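Local coordinates for macrophage migration inhibitory factor-like protein (Entamoeba histolytica, PDB 6CUQ) that is of unspecified function but belongs to the macrophage migration inhibitory factor family and forms a trimer of compact alpha/beta subunits, at residues 30-33 with 34-38; 70-73 with 74-78; 81-84 with 85-89. All blocks are in the same frame, centred on the assembly; numbering follows the deposited sequence.

Contact 1 (30-33 with 34-38); sequences HESM and KILSE
Four successive i to i+4 backbone bonds carry the helix from His30-Met33 into Lys34-Glu38, among them Lys34 N to His30 O at 3.1 Å and Leu36 N to Ser32 O at 2.9 Å. On the outer side, Glu31 and Lys34 run side by side and point the same way. The lysine chain bends at its third torsion (chi3 75°), bringing NZ 3.5 Å from Glu31 OE2 in a salt bridge; NZ lies almost as near Glu31 OE1, so the ammonium faces both carboxylate oxygens. Lys34 CD also passes obliquely by the imidazole of His30, 3.7 Å from NE2. The other ring nitrogen, ND1, is bonded to the carbonyl of Gly60 in a second subunit, against which Met33 also packs. On the buried side, the Ser32 hydroxyl is hydrogen-bonded to those of Thr49 and Tyr87, and Leu36 CD1 lies 4.1 Å from Ser32 OG. Ile35 CG1 rests 3.2 Å from Glu31 O. Helix 22-40 is the connection of the beta-alpha-beta unit between strands 11-16 and 48-53: Ser32 and Leu36 face both strands, while Ile35 meets Leu83 and Arg86 on the neighbouring helix 80-95.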
loop_
_atom_site.group_PDB
_atom_site.type_symbol
_atom_site.label_atom_id
_atom_site.label_comp_id
_atom_site.label_asym_id
_atom_site.label_seq_id
_atom_site.Cartn_x
_atom_site.Cartn_y
_atom_site.Cartn_z
ATOM N N HIS B 30 -3.409 9.878 14.498
ATOM C CA HIS B 30 -4.055 11.133 14.862
ATOM C C HIS B 30 -3.272 12.339 14.333
ATOM O O HIS B 30 -3.824 13.204 13.644
ATOM C CB HIS B 30 -4.196 11.193 16.383
ATOM C CG HIS B 30 -4.736 12.495 16.890
ATOM N ND1 HIS B 30 -6.031 12.906 16.652
ATOM C CD2 HIS B 30 -4.153 13.486 17.611
ATOM C CE1 HIS B 30 -6.226 14.088 17.213
ATOM N NE2 HIS B 30 -5.105 14.461 17.804
ATOM N N GLU B 31 -1.971 12.398 14.633
ATOM C CA GLU B 31 -1.154 13.523 14.184
ATOM C C GLU B 31 -1.064 13.571 12.664
ATOM O O GLU B 31 -0.988 14.656 12.076
ATOM C CB GLU B 31 0.244 13.432 14.789
ATOM C CG GLU B 31 0.303 13.736 16.258
ATOM C CD GLU B 31 -0.196 15.120 16.588
ATOM O OE1 GLU B 31 0.022 16.060 15.784
ATOM O OE2 GLU B 31 -0.775 15.269 17.680
ATOM N N SER B 32 -1.038 12.405 12.014
ATOM C CA SER B 32 -1.015 12.359 10.555
ATOM C C SER B 32 -2.236 13.057 9.972
ATOM O O SER B 32 -2.131 13.879 9.049
ATOM C CB SER B 32 -0.945 10.900 10.090
ATOM O OG SER B 32 -1.300 10.774 8.729
ATOM N N MET B 33 -3.408 12.772 10.532
ATOM C CA MET B 33 -4.620 13.412 10.035
ATOM C C MET B 33 -4.594 14.916 10.288
ATOM O O MET B 33 -4.983 15.699 9.412
ATOM C CB MET B 33 -5.842 12.758 10.668
ATOM C CG MET B 33 -6.142 11.375 10.108
ATOM S SD MET B 33 -7.548 10.584 10.897
ATOM C CE MET B 33 -6.932 10.251 12.542
ATOM N N LYS B 34 -4.089 15.349 11.452
ATOM C CA LYS B 34 -3.925 16.786 11.678
ATOM C C LYS B 34 -2.981 17.402 10.650
ATOM O O LYS B 34 -3.263 18.475 10.102
ATOM C CB LYS B 34 -3.419 17.066 13.098
ATOM C CG LYS B 34 -4.498 17.094 14.174
ATOM C CD LYS B 34 -3.894 17.091 15.560
ATOM C CE LYS B 34 -3.317 18.435 15.914
ATOM N NZ LYS B 34 -2.435 18.302 17.101
ATOM N N ILE B 35 -1.849 16.734 10.385
ATOM C CA ILE B 35 -0.871 17.234 9.414
ATOM C C ILE B 35 -1.507 17.381 8.042
ATOM O O ILE B 35 -1.380 18.422 7.388
ATOM C CB ILE B 35 0.341 16.288 9.339
ATOM C CG1 ILE B 35 1.220 16.378 10.582
ATOM C CG2 ILE B 35 1.150 16.573 8.082
ATOM C CD1 ILE B 35 2.345 15.338 10.579
ATOM N N LEU B 36 -2.209 16.336 7.595
ATOM C CA LEU B 36 -2.879 16.370 6.300
ATOM C C LEU B 36 -3.836 17.549 6.221
ATOM O O LEU B 36 -3.817 18.319 5.254
ATOM C CB LEU B 36 -3.632 15.056 6.096
ATOM C CG LEU B 36 -2.753 13.832 5.843
ATOM C CD1 LEU B 36 -3.584 12.580 5.796
ATOM C CD2 LEU B 36 -2.000 13.994 4.522
ATOM N N SER B 37 -4.664 17.724 7.257
ATOM C CA SER B 37 -5.666 18.780 7.238
ATOM C C SER B 37 -5.019 20.159 7.260
ATOM O O SER B 37 -5.455 21.068 6.541
ATOM C CB SER B 37 -6.626 18.596 8.422
ATOM O OG SER B 37 -6.906 19.825 9.084
ATOM N N GLU B 38 -3.973 20.335 8.070
ATOM C CA GLU B 38 -3.362 21.657 8.190
ATOM C C GLU B 38 -2.597 22.030 6.926
ATOM O O GLU B 38 -2.605 23.197 6.509
ATOM C CB GLU B 38 -2.465 21.705 9.427
ATOM C CG GLU B 38 -3.239 21.585 10.736
ATOM C CD GLU B 38 -2.366 21.251 11.934
ATOM O OE1 GLU B 38 -1.127 21.251 11.798
ATOM O OE2 GLU B 38 -2.933 20.974 13.014
#

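Contact 2 (70-73 with 74-78)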
loop_
_atom_site.group_PDB
_atom_site.type_symbol
_atom_site.label_atom_id
_atom_site.label_comp_id
_atom_site.label_asym_id
_atom_site.label_seq_id
_atom_site.Cartn_x
_atom_site.Cartn_y
_atom_site.Cartn_z
ATOM N N ILE B 70 1.038 9.017 0.409
ATOM C CA ILE B 70 0.073 10.114 0.497
ATOM C C ILE B 70 -0.710 10.188 -0.805
ATOM O O ILE B 70 -0.123 10.283 -1.893
ATOM C CB ILE B 70 0.763 11.461 0.768
ATOM C CG1 ILE B 70 1.706 11.378 1.970
ATOM C CG2 ILE B 70 -0.289 12.581 0.907
ATOM C CD1 ILE B 70 1.006 11.303 3.271
ATOM N N LYS B 71 -2.031 10.193 -0.694
ATOM C CA LYS B 71 -2.908 10.208 -1.854
ATOM C C LYS B 71 -4.071 11.157 -1.603
ATOM O O LYS B 71 -4.529 11.298 -0.465
ATOM C CB LYS B 71 -3.407 8.791 -2.188
ATOM C CG LYS B 71 -2.311 7.870 -2.746
ATOM C CD LYS B 71 -2.880 6.514 -3.086
ATOM C CE LYS B 71 -2.329 5.998 -4.394
ATOM N NZ LYS B 71 -3.109 4.834 -4.894
ATOM N N SER B 72 -4.508 11.847 -2.659
ATOM C CA SER B 72 -5.619 12.782 -2.539
ATOM C C SER B 72 -6.168 13.099 -3.920
ATOM O O SER B 72 -5.580 12.742 -4.942
ATOM C CB SER B 72 -5.191 14.076 -1.851
ATOM O OG SER B 72 -4.274 14.768 -2.665
ATOM N N ILE B 73 -7.305 13.792 -3.933
ATOM C CA ILE B 73 -7.896 14.298 -5.189
ATOM C C ILE B 73 -7.342 15.705 -5.378
ATOM O O ILE B 73 -7.982 16.713 -5.073
ATOM C CB ILE B 73 -9.427 14.257 -5.164
ATOM C CG1 ILE B 73 -9.933 12.863 -4.796
ATOM C CG2 ILE B 73 -10.009 14.672 -6.509
ATOM C CD1 ILE B 73 -11.461 12.773 -4.813
ATOM N N SER B 74 -6.104 15.778 -5.882
ATOM C CA SER B 74 -5.373 17.039 -6.029
ATOM C C SER B 74 -5.109 17.697 -4.674
ATOM O O SER B 74 -5.484 17.153 -3.630
ATOM C CB SER B 74 -6.135 18.005 -6.952
ATOM O OG SER B 74 -5.302 19.042 -7.445
ATOM N N GLY B 75 -4.487 18.882 -4.676
ATOM C CA GLY B 75 -4.085 19.539 -3.447
ATOM C C GLY B 75 -2.676 19.222 -2.982
ATOM O O GLY B 75 -2.287 19.663 -1.893
ATOM N N LEU B 76 -1.906 18.458 -3.757
ATOM C CA LEU B 76 -0.550 18.083 -3.372
ATOM C C LEU B 76 0.527 18.953 -4.000
ATOM O O LEU B 76 1.551 19.205 -3.358
ATOM C CB LEU B 76 -0.288 16.623 -3.749
ATOM C CG LEU B 76 -1.207 15.622 -3.052
ATOM C CD1 LEU B 76 -0.947 14.188 -3.504
ATOM C CD2 LEU B 76 -1.087 15.752 -1.540
ATOM N N LYS B 77 0.319 19.407 -5.240
ATOM C CA LYS B 77 1.292 20.211 -5.976
ATOM C C LYS B 77 1.801 21.380 -5.142
ATOM O O LYS B 77 1.028 22.269 -4.780
ATOM C CB LYS B 77 0.689 20.712 -7.292
ATOM N N GLY B 78 3.085 21.372 -4.798
ATOM C CA GLY B 78 3.679 22.442 -4.028
ATOM C C GLY B 78 3.698 22.211 -2.535
ATOM O O GLY B 78 4.443 22.893 -1.823
#
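The turn that ends strand 66-72 and starts the path to helix 80-95 is held by a serine hydroxyl folded back onto the chain that follows. Ser72 OG donates to Ser74 O at 2.8 Å, approaching from above the carbonyl plane, 53° out of it, rather than along a lone pair. The torsion that makes this possible (chi1 66°) sets OG between the backbone N and the carbonyl carbon of its own residue, on the side to which the chain returns. Ser74 N adds a weak bond to Ser72 O, 3.2 Å long and bent to 127°. Ser74 and Gly75 both have positive phi, which turns the chain sharply away from the strand direction. In the MIF fold this segment is the exit from a central strand: in the four-stranded sheet, 66-72 lies between 11-16 and 102-108, and its backbone bonds reach both, Lys71 to His11 and Ser72 to Thr107. Leu76 then brings the loop back over the strand end. Its CG sits 3.2 Å from Ser72 OG, with both methyls also close to that oxygen, so the hydroxyl is flanked by the leucine branch as well as bonded to Ser74. One methyl, CD2, reaches on to Ile70 CG2 at 4.1 Å, the two chains crossing at a slant. The backbone N atoms of Leu76 and Lys77 both bond to OE2 of Glu108, so one carboxylate oxygen takes two N-H groups, and the side chains of Ile70 and Leu76 share Phe106 of strand 102-108 as a neighbour.

Contact 3 (81-84 with 85-89); sequences EGLS and DRYCK
Leu83 and Tyr87, one turn apart on helix 80-95 of a beta-alpha-beta unit, lie side by side and point the same way, into the space between the beta-sheet and helix 22-40. Leu83 CD2 touches the ring of Tyr87 at CE2, 3.9 Å away. The ring is turned so that its edge also meets the backbone: Leu83 O lies near the ring plane, 3.2 Å from Tyr87 CD2, while the same oxygen accepts Tyr87 N at 3.0 Å. With CG anti to the carbonyl carbon (chi1 -84°), the tyrosine reaches between the strands and helix 22-40, packing on Ile14, Ile68 and Leu104, its OH ending at Ser32. Arg86 leaves the helix on another side. Its CG passes 3.3 Å from Gly82 O, which also accepts Arg86 N at 3.1 Å, and a bend at the third torsion (chi3 67°) takes the guanidinium on to a salt bridge with Glu38. Asp85 reaches a third subunit across the trimer interface, where its OD2 is hydrogen-bonded to His118 and where Glu81 and Cys88 also pack. Cys88 CB lies 3.3 Å from Ser84 O, the oxygen that also receives Cys88 N at 3.0 Å.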
loop_
_atom_site.group_PDB
_atom_site.type_symbol
_atom_site.label_atom_id
_atom_site.label_comp_id
_atom_site.label_asym_id
_atom_site.label_seq_id
_atom_site.Cartn_x
_atom_site.Cartn_y
_atom_site.Cartn_z
ATOM N N GLU B 81 6.939 19.240 -0.076
ATOM C CA GLU B 81 8.063 19.481 0.821
ATOM C C GLU B 81 7.596 19.636 2.266
ATOM O O GLU B 81 8.135 18.996 3.181
ATOM C CB GLU B 81 8.859 20.695 0.376
ATOM C CG GLU B 81 10.023 20.929 1.298
ATOM C CD GLU B 81 11.224 21.506 0.593
ATOM O OE1 GLU B 81 11.053 22.027 -0.531
ATOM O OE2 GLU B 81 12.338 21.388 1.147
ATOM N N GLY B 82 6.593 20.487 2.493
ATOM C CA GLY B 82 6.087 20.663 3.842
ATOM C C GLY B 82 5.566 19.369 4.433
ATOM O O GLY B 82 5.743 19.098 5.624
ATOM N N LEU B 83 4.923 18.547 3.609
ATOM C CA LEU B 83 4.446 17.260 4.100
ATOM C C LEU B 83 5.604 16.338 4.460
ATOM O O LEU B 83 5.548 15.641 5.480
ATOM C CB LEU B 83 3.533 16.616 3.067
ATOM C CG LEU B 83 2.119 17.187 3.005
ATOM C CD1 LEU B 83 1.449 16.673 1.763
ATOM C CD2 LEU B 83 1.341 16.733 4.229
ATOM N N SER B 84 6.664 16.318 3.645
ATOM C CA SER B 84 7.809 15.472 3.969
ATOM C C SER B 84 8.436 15.887 5.294
ATOM O O SER B 84 8.794 15.032 6.116
ATOM C CB SER B 84 8.839 15.516 2.844
ATOM O OG SER B 84 8.220 15.271 1.597
ATOM N N ASP B 85 8.561 17.196 5.526
ATOM C CA ASP B 85 9.177 17.667 6.763
ATOM C C ASP B 85 8.338 17.305 7.990
ATOM O O ASP B 85 8.880 16.838 9.002
ATOM C CB ASP B 85 9.406 19.179 6.679
ATOM C CG ASP B 85 10.011 19.744 7.948
ATOM O OD1 ASP B 85 9.391 20.630 8.579
ATOM O OD2 ASP B 85 11.098 19.274 8.336
ATOM N N ARG B 86 7.013 17.467 7.911
ATOM C CA ARG B 86 6.177 17.219 9.085
ATOM C C ARG B 86 6.079 15.730 9.410
ATOM O O ARG B 86 6.084 15.348 10.586
ATOM C CB ARG B 86 4.800 17.854 8.890
ATOM C CG ARG B 86 4.893 19.367 8.833
ATOM C CD ARG B 86 3.643 20.058 9.293
ATOM N NE ARG B 86 3.396 19.872 10.717
ATOM C CZ ARG B 86 2.226 20.118 11.297
ATOM N NH1 ARG B 86 1.214 20.552 10.563
ATOM N NH2 ARG B 86 2.066 19.919 12.597
ATOM N N TYR B 87 5.942 14.876 8.394
ATOM C CA TYR B 87 5.889 13.435 8.648
ATOM C C TYR B 87 7.219 12.905 9.177
ATOM O O TYR B 87 7.237 12.003 10.026
ATOM C CB TYR B 87 5.497 12.683 7.380
ATOM C CG TYR B 87 4.009 12.622 7.162
ATOM C CD1 TYR B 87 3.212 11.860 7.999
ATOM C CD2 TYR B 87 3.403 13.319 6.120
ATOM C CE1 TYR B 87 1.853 11.786 7.812
ATOM C CE2 TYR B 87 2.039 13.255 5.921
ATOM C CZ TYR B 87 1.270 12.489 6.777
ATOM O OH TYR B 87 -0.085 12.405 6.606
ATOM N N CYS B 88 8.338 13.403 8.645
ATOM C CA CYS B 88 9.633 12.945 9.139
ATOM C C CYS B 88 9.855 13.395 10.576
ATOM O O CYS B 88 10.395 12.639 11.395
ATOM C CB CYS B 88 10.757 13.436 8.220
ATOM S SG CYS B 88 10.822 12.555 6.632
ATOM N N LYS B 89 9.407 14.608 10.917
ATOM C CA LYS B 89 9.507 15.059 12.301
ATOM C C LYS B 89 8.595 14.242 13.200
ATOM O O LYS B 89 8.960 13.930 14.342
ATOM C CB LYS B 89 9.184 16.549 12.401
#

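From the N terminus, strand 11-16 leads into helix 22-40, where contact 1 spans successive turns without closing a loop. Strand 48-53 follows, and the chain later reaches strand 66-72, at whose end contact 2 closes a tight turn. Helix 80-95, with contact 3, comes next, before strand 102-108. The three contacts are in series; none nests within or crosses another. Space brings them together: Ile35 CD1 packs on Arg86 O at 3.7 Å where the two helices meet, and Ile70 CD1 touches Tyr87 CE2 at 3.5 Å and Leu36 CD2 at 4.2 Å. Two beta-alpha-beta units thereby share an interior between helices and sheet.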